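Local atomic coordinates of chitinase (Paenibacillus sp. FPU-7, PDB entry 5GZT), a protein that probably hydrolyses the beta-1,4 linkages of chitin and chitodextrins at random internal positions, as an endo-acting glycoside hydrolase of family 18. Residues Asn520-Ala524 with Glu525-Val529; Thr470-Thr473 with Pro474-Tyr478; Tyr413-Trp416 with Gly417-Lys420; Arg294-Ala298 with Thr299-His303; Leu508-Asp511 with Ser512-Leu516. One frame throughout, in Å; residues are numbered along the deposited sequence. Where two conformers were deposited one is given.

Overall arrangement
All five contacts are local turns or a helix start in the first of the chain's two family 18 ranges, and each is partly buried, with apolar side chains inward and charged ones such as Lys515 at the surface. Contacts 1, 2 and 4 lead into parallel strands 527-532, 478-481 and 303-312. Contacts 1 and 2 each join one apolar pair to backbone hydrogen bonds; contact 4 gathers Val296 and Ala298 round Phe301 and adds an Asx turn. Contact 5 starts helix 510-519, which runs into contact 1 and packs on its Val529. Contacts 1 and 2 touch through Lys526, contacts 2 and 4 through Tyr478 and His303. Contact 3, a water-bridged, glycine-rich turn, touches none; contact 5 is closest, about 10 Å away at the nearest atoms.

Contact 1 of 5, residues Asn520-Ala524 with Glu525-Val529; sequences NGVPA and EKLMV. With FMT (formic acid), chain G.
Val522 and Leu527 meet across the turn, their branches crossing at a slant with CG1 of Val522 3.8 Å from CD2 of Leu527. CG1 of Val522 stands opposite the backbone N (chi1 -175°), which carries this methyl to the leucine. Leu527 sends its CG away from its own carbonyl carbon, and CB passes 3.4 Å from Ala524 O, so the side chain lies against the backbone of the turn as well as against the valine. Branched apolar residues suit both places, because each is buried. Two backbone bonds hold the turn between them: Lys526 N donates to Pro523 O over 2.9 Å, and Leu527 N to Ala524 O over 2.8 Å. This is the connection from helix 510-519 to strand 527-532 in a TIM-barrel domain of family 18. The helix finishes in a Schellman motif with Gly521 as its C-prime residue; at its backbone angles a CB would be jammed against the preceding carbonyl. Proline, with its fixed phi, fits the rigid entry to the turn at position 523, and the small Ala524 packs on Leu518 and Leu617. The Lys526 side chain leads away from the turn: it is extended beyond CG and carries NZ to O2 of a formic acid molecule, 2.8 Å away and probably from the crystallisation liquor. The same ammonium group also donates to the carbonyl oxygens of Thr473 and Leu476, tying this turn to the preceding helix-to-strand connection.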
loop_
_atom_site.group_PDB
_atom_site.type_symbol
_atom_site.label_atom_id
_atom_site.label_comp_id
_atom_site.label_asym_id
_atom_site.label_seq_id
_atom_site.Cartn_x
_atom_site.Cartn_y
_atom_site.Cartn_z
ATOM N N ASN B 520 -18.692 0.045 14.252
ATOM C CA ASN B 520 -18.882 1.463 14.509
ATOM C C ASN B 520 -19.236 2.272 13.249
ATOM O O ASN B 520 -19.210 3.481 13.257
ATOM C CB ASN B 520 -17.635 2.008 15.184
ATOM C CG ASN B 520 -17.599 1.707 16.648
ATOM O OD1 ASN B 520 -18.261 2.379 17.427
ATOM N ND2 ASN B 520 -16.816 0.696 17.054
ATOM N N GLY B 521 -19.563 1.629 12.149
ATOM C CA GLY B 521 -19.949 2.363 10.975
ATOM C C GLY B 521 -18.876 2.612 9.973
ATOM O O GLY B 521 -19.194 3.138 8.905
ATOM N N VAL B 522 -17.601 2.269 10.247
ATOM C CA VAL B 522 -16.605 2.586 9.229
ATOM C C VAL B 522 -16.778 1.597 8.077
ATOM O O VAL B 522 -16.887 0.407 8.315
ATOM C CB VAL B 522 -15.174 2.584 9.781
ATOM C CG1 VAL B 522 -14.189 3.026 8.733
ATOM C CG2 VAL B 522 -15.097 3.389 11.093
ATOM N N PRO B 523 -16.816 2.078 6.814
ATOM C CA PRO B 523 -16.941 1.195 5.698
ATOM C C PRO B 523 -15.695 0.318 5.414
ATOM O O PRO B 523 -14.589 0.839 5.432
ATOM C CB PRO B 523 -17.086 2.155 4.487
ATOM C CG PRO B 523 -17.472 3.463 5.082
ATOM C CD PRO B 523 -16.832 3.479 6.401
ATOM N N ALA B 524 -15.919 -0.902 4.944
ATOM C CA ALA B 524 -14.823 -1.856 4.613
ATOM C C ALA B 524 -13.809 -1.225 3.677
ATOM O O ALA B 524 -12.599 -1.233 3.980
ATOM C CB ALA B 524 -15.385 -3.182 4.031
ATOM N N GLU B 525 -14.353 -0.641 2.600
ATOM C CA GLU B 525 -13.745 0.223 1.592
ATOM C C GLU B 525 -12.618 1.163 2.093
ATOM O O GLU B 525 -11.748 1.600 1.340
ATOM C CB GLU B 525 -14.874 1.124 0.999
ATOM C CG GLU B 525 -14.652 1.531 -0.442
ATOM C CD GLU B 525 -15.947 1.853 -1.155
ATOM O OE1 GLU B 525 -16.127 1.485 -2.362
ATOM O OE2 GLU B 525 -16.778 2.472 -0.466
ATOM N N LYS B 526 -12.744 1.575 3.332
ATOM C CA LYS B 526 -11.872 2.595 3.892
ATOM C C LYS B 526 -10.987 1.995 5.022
ATOM O O LYS B 526 -10.413 2.759 5.868
ATOM C CB LYS B 526 -12.733 3.756 4.451
ATOM C CG LYS B 526 -13.352 4.657 3.387
ATOM C CD LYS B 526 -14.012 5.905 3.953
ATOM C CE LYS B 526 -14.151 6.963 2.819
ATOM N NZ LYS B 526 -14.653 8.230 3.399
ATOM N N LEU B 527 -10.921 0.653 5.101
ATOM C CA LEU B 527 -10.126 0.024 6.169
ATOM C C LEU B 527 -8.909 -0.652 5.598
ATOM O O LEU B 527 -9.048 -1.625 4.808
ATOM C CB LEU B 527 -10.928 -0.999 6.931
ATOM C CG LEU B 527 -11.996 -0.378 7.839
ATOM C CD1 LEU B 527 -12.770 -1.559 8.383
ATOM C CD2 LEU B 527 -11.424 0.447 8.974
ATOM N N MET B 528 -7.732 -0.185 6.007
ATOM C CA MET B 528 -6.484 -0.864 5.643
ATOM C C MET B 528 -6.099 -1.718 6.856
ATOM O O MET B 528 -6.120 -1.296 8.044
ATOM C CB MET B 528 -5.366 0.098 5.354
ATOM C CG MET B 528 -5.538 0.969 4.150
ATOM S SD MET B 528 -5.171 0.245 2.595
ATOM C CE MET B 528 -3.381 0.108 2.651
ATOM N N VAL B 529 -5.723 -2.932 6.533
ATOM C CA VAL B 529 -5.280 -3.861 7.551
ATOM C C VAL B 529 -3.778 -3.692 7.763
ATOM O O VAL B 529 -3.022 -3.679 6.774
ATOM C CB VAL B 529 -5.627 -5.278 7.088
ATOM C CG1 VAL B 529 -4.855 -6.349 7.867
ATOM C CG2 VAL B 529 -7.142 -5.446 7.201
HETATM C C FMT G . -13.774 10.807 1.128
HETATM O O1 FMT G . -13.681 11.860 1.785
HETATM O O2 FMT G . -14.821 9.957 1.203
#

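Contact 2 of 5, residues Thr470-Thr473 with Pro474-Tyr478; sequences TKIT and PYLDY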
loop_
_atom_site.group_PDB
_atom_site.type_symbol
_atom_site.label_atom_id
_atom_site.label_comp_id
_atom_site.label_asym_id
_atom_site.label_seq_id
_atom_site.Cartn_x
_atom_site.Cartn_y
_atom_site.Cartn_z
ATOM N N THR B 470 -17.651 7.828 12.930
ATOM C CA THR B 470 -18.687 8.136 11.953
ATOM C C THR B 470 -18.477 9.571 11.510
ATOM O O THR B 470 -18.570 9.877 10.309
ATOM C CB THR B 470 -20.099 7.904 12.568
ATOM O OG1 THR B 470 -20.356 6.482 12.652
ATOM C CG2 THR B 470 -21.185 8.574 11.704
ATOM N N LYS B 471 -18.115 10.450 12.465
ATOM C CA LYS B 471 -17.798 11.840 12.102
ATOM C C LYS B 471 -16.556 12.063 11.274
ATOM O O LYS B 471 -16.612 12.826 10.324
ATOM C CB LYS B 471 -17.807 12.744 13.316
ATOM C CG LYS B 471 -19.194 12.809 13.945
ATOM C CD LYS B 471 -19.307 13.905 14.993
ATOM C CE LYS B 471 -20.121 13.425 16.189
ATOM N NZ LYS B 471 -20.520 14.611 16.983
ATOM N N ILE B 472 -15.435 11.398 11.578
ATOM C CA ILE B 472 -14.189 11.691 10.815
ATOM C C ILE B 472 -14.124 10.980 9.505
ATOM O O ILE B 472 -13.438 11.408 8.585
ATOM C CB ILE B 472 -12.915 11.363 11.628
ATOM C CG1 ILE B 472 -12.745 9.859 11.906
ATOM C CG2 ILE B 472 -12.904 12.140 12.924
ATOM C CD1 ILE B 472 -11.806 9.537 13.066
ATOM N N THR B 473 -14.843 9.881 9.373
ATOM C CA THR B 473 -14.665 9.034 8.184
ATOM C C THR B 473 -14.951 9.728 6.892
ATOM O O THR B 473 -14.247 9.486 5.891
ATOM C CB THR B 473 -15.470 7.696 8.321
ATOM O OG1 THR B 473 -14.890 6.904 9.365
ATOM C CG2 THR B 473 -15.383 6.884 7.124
ATOM N N PRO B 474 -15.986 10.623 6.853
ATOM C CA PRO B 474 -16.161 11.353 5.590
ATOM C C PRO B 474 -15.002 12.230 5.167
ATOM O O PRO B 474 -14.791 12.448 3.979
ATOM C CB PRO B 474 -17.419 12.192 5.845
ATOM C CG PRO B 474 -18.209 11.375 6.776
ATOM C CD PRO B 474 -17.173 10.734 7.704
ATOM N N TYR B 475 -14.184 12.684 6.095
ATOM C CA TYR B 475 -12.994 13.423 5.673
ATOM C C TYR B 475 -11.794 12.596 5.164
ATOM O O TYR B 475 -10.874 13.175 4.558
ATOM C CB TYR B 475 -12.554 14.284 6.826
ATOM C CG TYR B 475 -13.657 15.105 7.401
ATOM C CD1 TYR B 475 -14.458 15.925 6.590
ATOM C CD2 TYR B 475 -13.919 15.077 8.790
ATOM C CE1 TYR B 475 -15.497 16.679 7.163
ATOM C CE2 TYR B 475 -14.946 15.818 9.363
ATOM C CZ TYR B 475 -15.729 16.621 8.558
ATOM O OH TYR B 475 -16.722 17.353 9.193
ATOM N N LEU B 476 -11.814 11.257 5.366
ATOM C CA LEU B 476 -10.620 10.386 5.169
ATOM C C LEU B 476 -10.711 9.509 3.936
ATOM O O LEU B 476 -11.701 8.900 3.735
ATOM C CB LEU B 476 -10.445 9.516 6.429
ATOM C CG LEU B 476 -10.345 10.310 7.726
ATOM C CD1 LEU B 476 -10.354 9.434 8.953
ATOM C CD2 LEU B 476 -9.132 11.218 7.753
ATOM N N ASP B 477 -9.704 9.440 3.086
ATOM C CA ASP B 477 -9.686 8.374 2.073
ATOM C C ASP B 477 -9.662 6.928 2.644
ATOM O O ASP B 477 -10.224 5.964 2.034
ATOM C CB ASP B 477 -8.496 8.549 1.129
ATOM C CG ASP B 477 -8.592 9.834 0.287
ATOM O OD1 ASP B 477 -8.335 10.898 0.895
ATOM O OD2 ASP B 477 -8.859 9.728 -0.953
ATOM N N TYR B 478 -8.983 6.770 3.779
ATOM C CA TYR B 478 -8.946 5.488 4.514
ATOM C C TYR B 478 -8.378 5.650 5.880
ATOM O O TYR B 478 -7.723 6.675 6.213
ATOM C CB TYR B 478 -8.172 4.443 3.694
ATOM C CG TYR B 478 -6.861 4.951 3.182
ATOM C CD1 TYR B 478 -6.792 5.667 2.026
ATOM C CD2 TYR B 478 -5.639 4.666 3.854
ATOM C CE1 TYR B 478 -5.592 6.162 1.537
ATOM C CE2 TYR B 478 -4.414 5.124 3.340
ATOM C CZ TYR B 478 -4.385 5.897 2.217
ATOM O OH TYR B 478 -3.198 6.353 1.686
#
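Ile472 lays its CG1 against Leu476, 3.8 Å from CD1 of the leucine. Ile472 carries CG1 between its backbone N and carbonyl carbon (chi1 66°), and this brings the ethyl branch to the leucine. CG of Leu476 also rests 3.4 Å from Ile472 O. That carbonyl accepts from Tyr475 N at 2.9 Å, a rather bent bond of 134°, while Leu476 N reaches Thr473 O at 3.1 Å and more directly, at 162°. The Tyr475 ring leans past the carbonyls of Lys471 and Ile472, its CE2 3.6 Å from Lys471 O.

Pro474 suits the next place along: CD fills the position facing Thr470 O, 3.1 Å away. One shell out, Leu433 of helix 425-447 covers both Ile472 and Leu476, and Leu453 and Ile455 of strand 452-457 back the leucine. Thr473 turns its hydroxyl to Leu469 O. The proline nitrogen has no hydrogen and cannot donate to Thr470 O, so that carbonyl faces a CD instead of an N-H, while the amides of Tyr475 and Leu476 carry the backbone bonding on to Ile472 O and Thr473 O.

Contact 3 of 5, residues Tyr413-Trp416 with Gly417-Lys420; sequences YGAW and GVIK
Gly414 O receives Ile419 N across the turn over 3.2 Å, an almost straight bond of 171°, and also takes a weak one from Val418 N, while phi stays positive from Gly414 through Gly417. Glycine fits at 414 because a CB there would run into Ile419 O, and at 417 because one would collide with the preceding carbonyl. A water fills out the bonding: it donates to Tyr413 O and, over 2.8 Å, to Ile419 O, and accepts weakly from Gly417 N.

Among the side chains, Ile419 lays CG1 over the glycine, 3.5 Å from Gly414 CA, an approach that the absence of a side chain at 414 permits. Its chi1 of 68° sets CG1 between the backbone N and the carbonyl carbon, facing that bare backbone. Val418 brings CG2 to 3.3 Å from Ala415 O and meets the alanine methyl with its CB, 4.1 Å from Ala415 CB. Alanine is small enough to sit buried beside Tyr410. On the other flank, the Trp416 indole has Tyr413 CD2 3.4 Å above the plane of one face, offset toward its rim, and the Tyr413 ring in turn meets that of Tyr410. Four successive residues with positive phi give this short, weakly bonded helical turn a left-handed twist, and it forms part of the loop between strand 403-407 and helix 425-447 of the family 18 TIM barrel.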
loop_
_atom_site.group_PDB
_atom_site.type_symbol
_atom_site.label_atom_id
_atom_site.label_comp_id
_atom_site.label_asym_id
_atom_site.label_seq_id
_atom_site.Cartn_x
_atom_site.Cartn_y
_atom_site.Cartn_z
ATOM N N TYR B 413 -6.518 9.764 25.859
ATOM C CA TYR B 413 -5.717 9.015 26.822
ATOM C C TYR B 413 -4.185 9.206 26.604
ATOM O O TYR B 413 -3.386 8.925 27.483
ATOM C CB TYR B 413 -6.173 7.536 26.868
ATOM C CG TYR B 413 -5.988 6.682 25.588
ATOM C CD1 TYR B 413 -6.836 6.825 24.495
ATOM C CD2 TYR B 413 -5.002 5.695 25.519
ATOM C CE1 TYR B 413 -6.694 6.040 23.366
ATOM C CE2 TYR B 413 -4.849 4.912 24.386
ATOM C CZ TYR B 413 -5.701 5.081 23.315
ATOM O OH TYR B 413 -5.558 4.323 22.187
ATOM N N GLY B 414 -3.792 9.730 25.455
ATOM C CA GLY B 414 -2.373 9.986 25.130
ATOM C C GLY B 414 -1.477 8.764 25.323
ATOM O O GLY B 414 -0.338 8.906 25.763
ATOM N N ALA B 415 -2.002 7.573 25.028
ATOM C CA ALA B 415 -1.298 6.305 25.268
ATOM C C ALA B 415 -0.881 6.225 26.713
ATOM O O ALA B 415 0.209 5.767 27.009
ATOM C CB ALA B 415 -0.085 6.167 24.343
ATOM N N TRP B 416 -1.750 6.741 27.586
ATOM C CA TRP B 416 -1.580 6.781 29.045
ATOM C C TRP B 416 -0.365 7.547 29.565
ATOM O O TRP B 416 0.446 6.988 30.278
ATOM C CB TRP B 416 -1.666 5.343 29.607
ATOM C CG TRP B 416 -2.849 4.570 29.017
ATOM C CD1 TRP B 416 -2.800 3.507 28.141
ATOM C CD2 TRP B 416 -4.236 4.848 29.226
ATOM N NE1 TRP B 416 -4.076 3.099 27.805
ATOM C CE2 TRP B 416 -4.976 3.902 28.459
ATOM C CE3 TRP B 416 -4.933 5.812 29.989
ATOM C CZ2 TRP B 416 -6.387 3.887 28.443
ATOM C CZ3 TRP B 416 -6.342 5.800 29.969
ATOM C CH2 TRP B 416 -7.049 4.843 29.193
ATOM N N GLY B 417 -0.254 8.841 29.230
ATOM C CA GLY B 417 0.835 9.697 29.731
ATOM C C GLY B 417 2.086 9.864 28.869
ATOM O O GLY B 417 2.929 10.727 29.141
ATOM N N VAL B 418 2.176 9.094 27.789
ATOM C CA VAL B 418 3.294 9.164 26.855
ATOM C C VAL B 418 3.322 10.513 26.150
ATOM O O VAL B 418 4.408 11.103 25.918
ATOM C CB VAL B 418 3.204 8.016 25.817
ATOM C CG1 VAL B 418 4.233 8.178 24.700
ATOM C CG2 VAL B 418 3.332 6.669 26.520
ATOM N N ILE B 419 2.123 10.971 25.782
ATOM C CA ILE B 419 1.925 12.290 25.259
ATOM C C ILE B 419 0.834 12.989 26.062
ATOM O O ILE B 419 0.070 12.385 26.782
ATOM C CB ILE B 419 1.558 12.321 23.764
ATOM C CG1 ILE B 419 0.157 11.711 23.539
ATOM C CG2 ILE B 419 2.625 11.604 22.954
ATOM C CD1 ILE B 419 -0.412 11.850 22.155
ATOM N N LYS B 420 0.816 14.293 25.889
ATOM C CA LYS B 420 -0.163 15.167 26.466
ATOM C C LYS B 420 -1.481 14.923 25.774
ATOM O O LYS B 420 -1.535 14.805 24.528
ATOM C CB LYS B 420 0.232 16.622 26.211
ATOM C CG LYS B 420 -0.610 17.583 27.048
ATOM C CD LYS B 420 -0.514 18.991 26.496
ATOM C CE LYS B 420 -1.134 19.971 27.496
ATOM N NZ LYS B 420 -0.548 21.288 27.222
HETATM O O HOH W 1 -1.832 11.347 28.497
#

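Contact 4 of 5, residues Arg294-Ala298 with Thr299-His303; sequences RGVDA and TKFTH
Asp297 and Thr299 make the principal polar pair. Asp297 OD1 accepts from Thr299 OG1 at 2.6 Å, on its syn side, and from Thr299 N at 3.1 Å, both donors coming from the same face of the carboxylate. Threonine's hydroxyl sits between its own N and carbonyl carbon (chi1 69°), which places OG1 beside that oxygen. Aspartate suits the start of this short 3-10 turn because its short arm can reach forward to the amide two residues on, making an Asx turn. Two grips on OD1 should limit rotation of the carboxylate, while OD2 lies 3.4 Å from CE of Lys300, whose charge may add a modest attraction.

Backbone bonds close the turn: Lys300 N gives to Asp297 O at 3.2 Å, and Phe301 N weakly to Ala298 O.

Apolar contacts gather round Phe301. Ala298 CA lies over one face in a CH-pi contact, 3.9 Å from the ring centroid, and Val296 CG1 meets the edge in plane, 3.8 Å from CZ. An alanine fits under the ring with little bulk.

Outward, Phe301 meets Tyr625 edge-to-face and packs on strand 264-284, Lys300 touches helix 633-642, and the chain continues into strand 303-312 of the family 18 TIM barrel.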
loop_
_atom_site.group_PDB
_atom_site.type_symbol
_atom_site.label_atom_id
_atom_site.label_comp_id
_atom_site.label_asym_id
_atom_site.label_seq_id
_atom_site.Cartn_x
_atom_site.Cartn_y
_atom_site.Cartn_z
ATOM N N ARG B 294 20.398 -1.553 0.788
ATOM C CA ARG B 294 19.445 -2.703 0.809
ATOM C C ARG B 294 18.411 -2.540 -0.292
ATOM O O ARG B 294 17.832 -3.535 -0.757
ATOM C CB ARG B 294 18.771 -2.856 2.182
ATOM C CG ARG B 294 19.796 -3.171 3.252
ATOM C CD ARG B 294 19.226 -3.547 4.632
ATOM N NE ARG B 294 18.808 -4.965 4.689
ATOM C CZ ARG B 294 17.564 -5.420 4.852
ATOM N NH1 ARG B 294 16.540 -4.595 4.997
ATOM N NH2 ARG B 294 17.349 -6.717 4.903
ATOM N N GLY B 295 18.148 -1.296 -0.666
ATOM C CA GLY B 295 17.248 -0.980 -1.777
ATOM C C GLY B 295 15.764 -0.835 -1.394
ATOM O O GLY B 295 15.327 -1.208 -0.269
ATOM N N VAL B 296 15.027 -0.241 -2.325
ATOM C CA VAL B 296 13.586 -0.028 -2.273
ATOM C C VAL B 296 13.128 -0.382 -3.682
ATOM O O VAL B 296 13.644 0.159 -4.682
ATOM C CB VAL B 296 13.216 1.429 -1.866
ATOM C CG1 VAL B 296 11.711 1.601 -1.647
ATOM C CG2 VAL B 296 13.909 1.869 -0.595
ATOM N N ASP B 297 12.256 -1.376 -3.786
ATOM C CA ASP B 297 11.607 -1.684 -5.029
ATOM C C ASP B 297 10.173 -1.260 -4.891
ATOM O O ASP B 297 9.304 -2.007 -4.421
ATOM C CB ASP B 297 11.803 -3.152 -5.311
ATOM C CG ASP B 297 11.017 -3.646 -6.528
ATOM O OD1 ASP B 297 10.480 -2.825 -7.325
ATOM O OD2 ASP B 297 10.939 -4.884 -6.607
ATOM N N ALA B 298 9.922 -0.017 -5.287
ATOM C CA ALA B 298 8.598 0.576 -5.219
ATOM C C ALA B 298 7.607 0.021 -6.204
ATOM O O ALA B 298 6.439 0.356 -6.096
ATOM C CB ALA B 298 8.673 2.091 -5.332
ATOM N N THR B 299 8.000 -0.913 -7.079
ATOM C CA THR B 299 6.984 -1.661 -7.859
ATOM C C THR B 299 6.085 -2.521 -6.995
ATOM O O THR B 299 5.063 -2.941 -7.446
ATOM C CB THR B 299 7.563 -2.516 -9.003
ATOM O OG1 THR B 299 8.318 -3.639 -8.503
ATOM C CG2 THR B 299 8.492 -1.667 -9.929
ATOM N N LYS B 300 6.455 -2.790 -5.755
ATOM C CA LYS B 300 5.681 -3.696 -4.892
ATOM C C LYS B 300 4.701 -3.025 -3.928
ATOM O O LYS B 300 4.051 -3.699 -3.086
ATOM C CB LYS B 300 6.658 -4.535 -4.126
ATOM C CG LYS B 300 7.689 -5.211 -4.995
ATOM C CD LYS B 300 7.020 -6.145 -5.976
ATOM C CE LYS B 300 8.059 -6.695 -6.930
ATOM N NZ LYS B 300 7.569 -8.021 -7.297
ATOM N N PHE B 301 4.559 -1.713 -4.053
ATOM C CA PHE B 301 3.595 -1.052 -3.222
ATOM C C PHE B 301 3.018 0.112 -3.967
ATOM O O PHE B 301 3.549 0.499 -4.994
ATOM C CB PHE B 301 4.180 -0.634 -1.867
ATOM C CG PHE B 301 5.485 0.129 -1.912
ATOM C CD1 PHE B 301 5.527 1.480 -2.251
ATOM C CD2 PHE B 301 6.659 -0.459 -1.454
ATOM C CE1 PHE B 301 6.748 2.177 -2.246
ATOM C CE2 PHE B 301 7.876 0.191 -1.450
ATOM C CZ PHE B 301 7.938 1.529 -1.843
ATOM N N THR B 302 1.951 0.675 -3.448
ATOM C CA THR B 302 1.260 1.760 -4.153
ATOM C C THR B 302 1.429 3.079 -3.475
ATOM O O THR B 302 1.303 4.147 -4.142
ATOM C CB THR B 302 -0.250 1.499 -4.297
ATOM O OG1 THR B 302 -0.853 1.453 -3.001
ATOM C CG2 THR B 302 -0.462 0.216 -4.996
ATOM N N HIS B 303 1.689 3.037 -2.178
ATOM C CA HIS B 303 1.855 4.238 -1.362
ATOM C C HIS B 303 3.074 4.087 -0.473
ATOM O O HIS B 303 3.298 3.027 0.080
ATOM C CB HIS B 303 0.697 4.452 -0.433
ATOM C CG HIS B 303 -0.586 4.835 -1.094
ATOM N ND1 HIS B 303 -1.210 4.055 -2.047
ATOM C CD2 HIS B 303 -1.424 5.878 -0.859
ATOM C CE1 HIS B 303 -2.358 4.613 -2.383
ATOM N NE2 HIS B 303 -2.487 5.741 -1.715
#

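Contact 5 of 5, residues Leu508-Asp511 with Ser512-Leu516; sequences LSVD and STVKL
Ser509 and Ser512 both hold their hydroxyls between the backbone N and the carbonyl carbon (chi1 59° and 75°), a setting that turns each OG to the other residue's amide. Ser512 N gives to Ser509 OG over 2.9 Å in a nearly straight bond, and Ser509 N to Ser512 OG over 3.0 Å. Serine suits both places, having a short arm with an oxygen that can accept; Ser509 OG is also bonded to Ser502 OG.

This reciprocal pair is a capping box, with Ser509 as the N-cap of helix 510-519 in the TIM barrel. The helix meets strand 527-532 through Val510 and Val514, which lie side by side pointing the same way and both touch Val529 and Tyr611.

Thr513 adds a second hold on the cap: its OG1 and its N both donate to Ser509 O, at 2.9 and 3.1 Å, from opposite faces of the carbonyl plane. Asp511 and Lys515 sit one turn apart on the more exposed side. The extended lysine brings NZ to 2.8 Å from Asp511 OD2, on its syn side, in a salt bridge, while OD1 is taken by Tyr611 OH. Aspartate in the first turn probably also interacts favourably with the helix dipole.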
loop_
_atom_site.group_PDB
_atom_site.type_symbol
_atom_site.label_atom_id
_atom_site.label_comp_id
_atom_site.label_asym_id
_atom_site.label_seq_id
_atom_site.Cartn_x
_atom_site.Cartn_y
_atom_site.Cartn_z
ATOM N N LEU B 508 -6.620 -10.589 20.765
ATOM C CA LEU B 508 -6.949 -9.671 19.717
ATOM C C LEU B 508 -6.266 -10.041 18.400
ATOM O O LEU B 508 -5.201 -10.659 18.407
ATOM C CB LEU B 508 -6.494 -8.267 20.146
ATOM C CG LEU B 508 -7.332 -7.317 20.996
ATOM C CD1 LEU B 508 -8.464 -8.006 21.729
ATOM C CD2 LEU B 508 -6.477 -6.390 21.852
ATOM N N SER B 509 -6.802 -9.512 17.310
ATOM C CA SER B 509 -6.377 -9.880 16.013
ATOM C C SER B 509 -6.750 -8.789 15.035
ATOM O O SER B 509 -7.474 -7.830 15.424
ATOM C CB SER B 509 -7.067 -11.172 15.660
ATOM O OG SER B 509 -8.495 -11.096 15.678
ATOM N N VAL B 510 -6.297 -8.933 13.772
ATOM C CA VAL B 510 -6.807 -8.183 12.660
ATOM C C VAL B 510 -8.356 -8.363 12.653
ATOM O O VAL B 510 -9.094 -7.419 12.530
ATOM C CB VAL B 510 -6.254 -8.680 11.344
ATOM C CG1 VAL B 510 -6.974 -8.109 10.142
ATOM C CG2 VAL B 510 -4.766 -8.362 11.241
ATOM N N ASP B 511 -8.837 -9.586 12.731
ATOM C CA ASP B 511 -10.295 -9.838 12.590
ATOM C C ASP B 511 -11.099 -9.116 13.726
ATOM O O ASP B 511 -12.046 -8.397 13.445
ATOM C CB ASP B 511 -10.515 -11.298 12.646
ATOM C CG ASP B 511 -11.973 -11.706 12.394
ATOM O OD1 ASP B 511 -12.578 -11.236 11.423
ATOM O OD2 ASP B 511 -12.451 -12.543 13.221
ATOM N N SER B 512 -10.676 -9.250 14.964
ATOM C CA SER B 512 -11.329 -8.533 16.060
ATOM C C SER B 512 -11.343 -7.042 15.823
ATOM O O SER B 512 -12.371 -6.409 16.087
ATOM C CB SER B 512 -10.774 -8.900 17.439
ATOM O OG SER B 512 -9.487 -8.311 17.681
ATOM N N THR B 513 -10.264 -6.486 15.274
ATOM C CA THR B 513 -10.198 -5.062 15.031
ATOM C C THR B 513 -11.089 -4.591 13.901
ATOM O O THR B 513 -11.794 -3.553 14.004
ATOM C CB THR B 513 -8.752 -4.604 14.787
ATOM O OG1 THR B 513 -7.966 -5.050 15.901
ATOM C CG2 THR B 513 -8.636 -3.122 14.715
ATOM N N VAL B 514 -11.053 -5.304 12.799
ATOM C CA VAL B 514 -11.837 -4.967 11.673
ATOM C C VAL B 514 -13.321 -5.070 12.057
ATOM O O VAL B 514 -14.105 -4.214 11.638
ATOM C CB VAL B 514 -11.534 -5.849 10.468
ATOM C CG1 VAL B 514 -12.587 -5.677 9.379
ATOM C CG2 VAL B 514 -10.111 -5.527 9.909
ATOM N N LYS B 515 -13.675 -6.037 12.906
ATOM C CA LYS B 515 -15.064 -6.231 13.307
ATOM C C LYS B 515 -15.467 -5.018 14.200
ATOM O O LYS B 515 -16.569 -4.537 14.071
ATOM C CB LYS B 515 -15.255 -7.525 14.038
ATOM C CG LYS B 515 -15.312 -8.714 13.112
ATOM C CD LYS B 515 -15.286 -10.021 13.936
ATOM C CE LYS B 515 -15.482 -11.166 12.986
ATOM N NZ LYS B 515 -15.215 -12.553 13.418
ATOM N N LEU B 516 -14.568 -4.548 15.061
ATOM C CA LEU B 516 -14.819 -3.389 15.894
ATOM C C LEU B 516 -15.066 -2.152 15.057
ATOM O O LEU B 516 -16.042 -1.416 15.284
ATOM C CB LEU B 516 -13.708 -3.150 16.921
ATOM C CG LEU B 516 -13.658 -1.824 17.687
ATOM C CD1 LEU B 516 -14.758 -1.767 18.798
ATOM C CD2 LEU B 516 -12.283 -1.656 18.303
#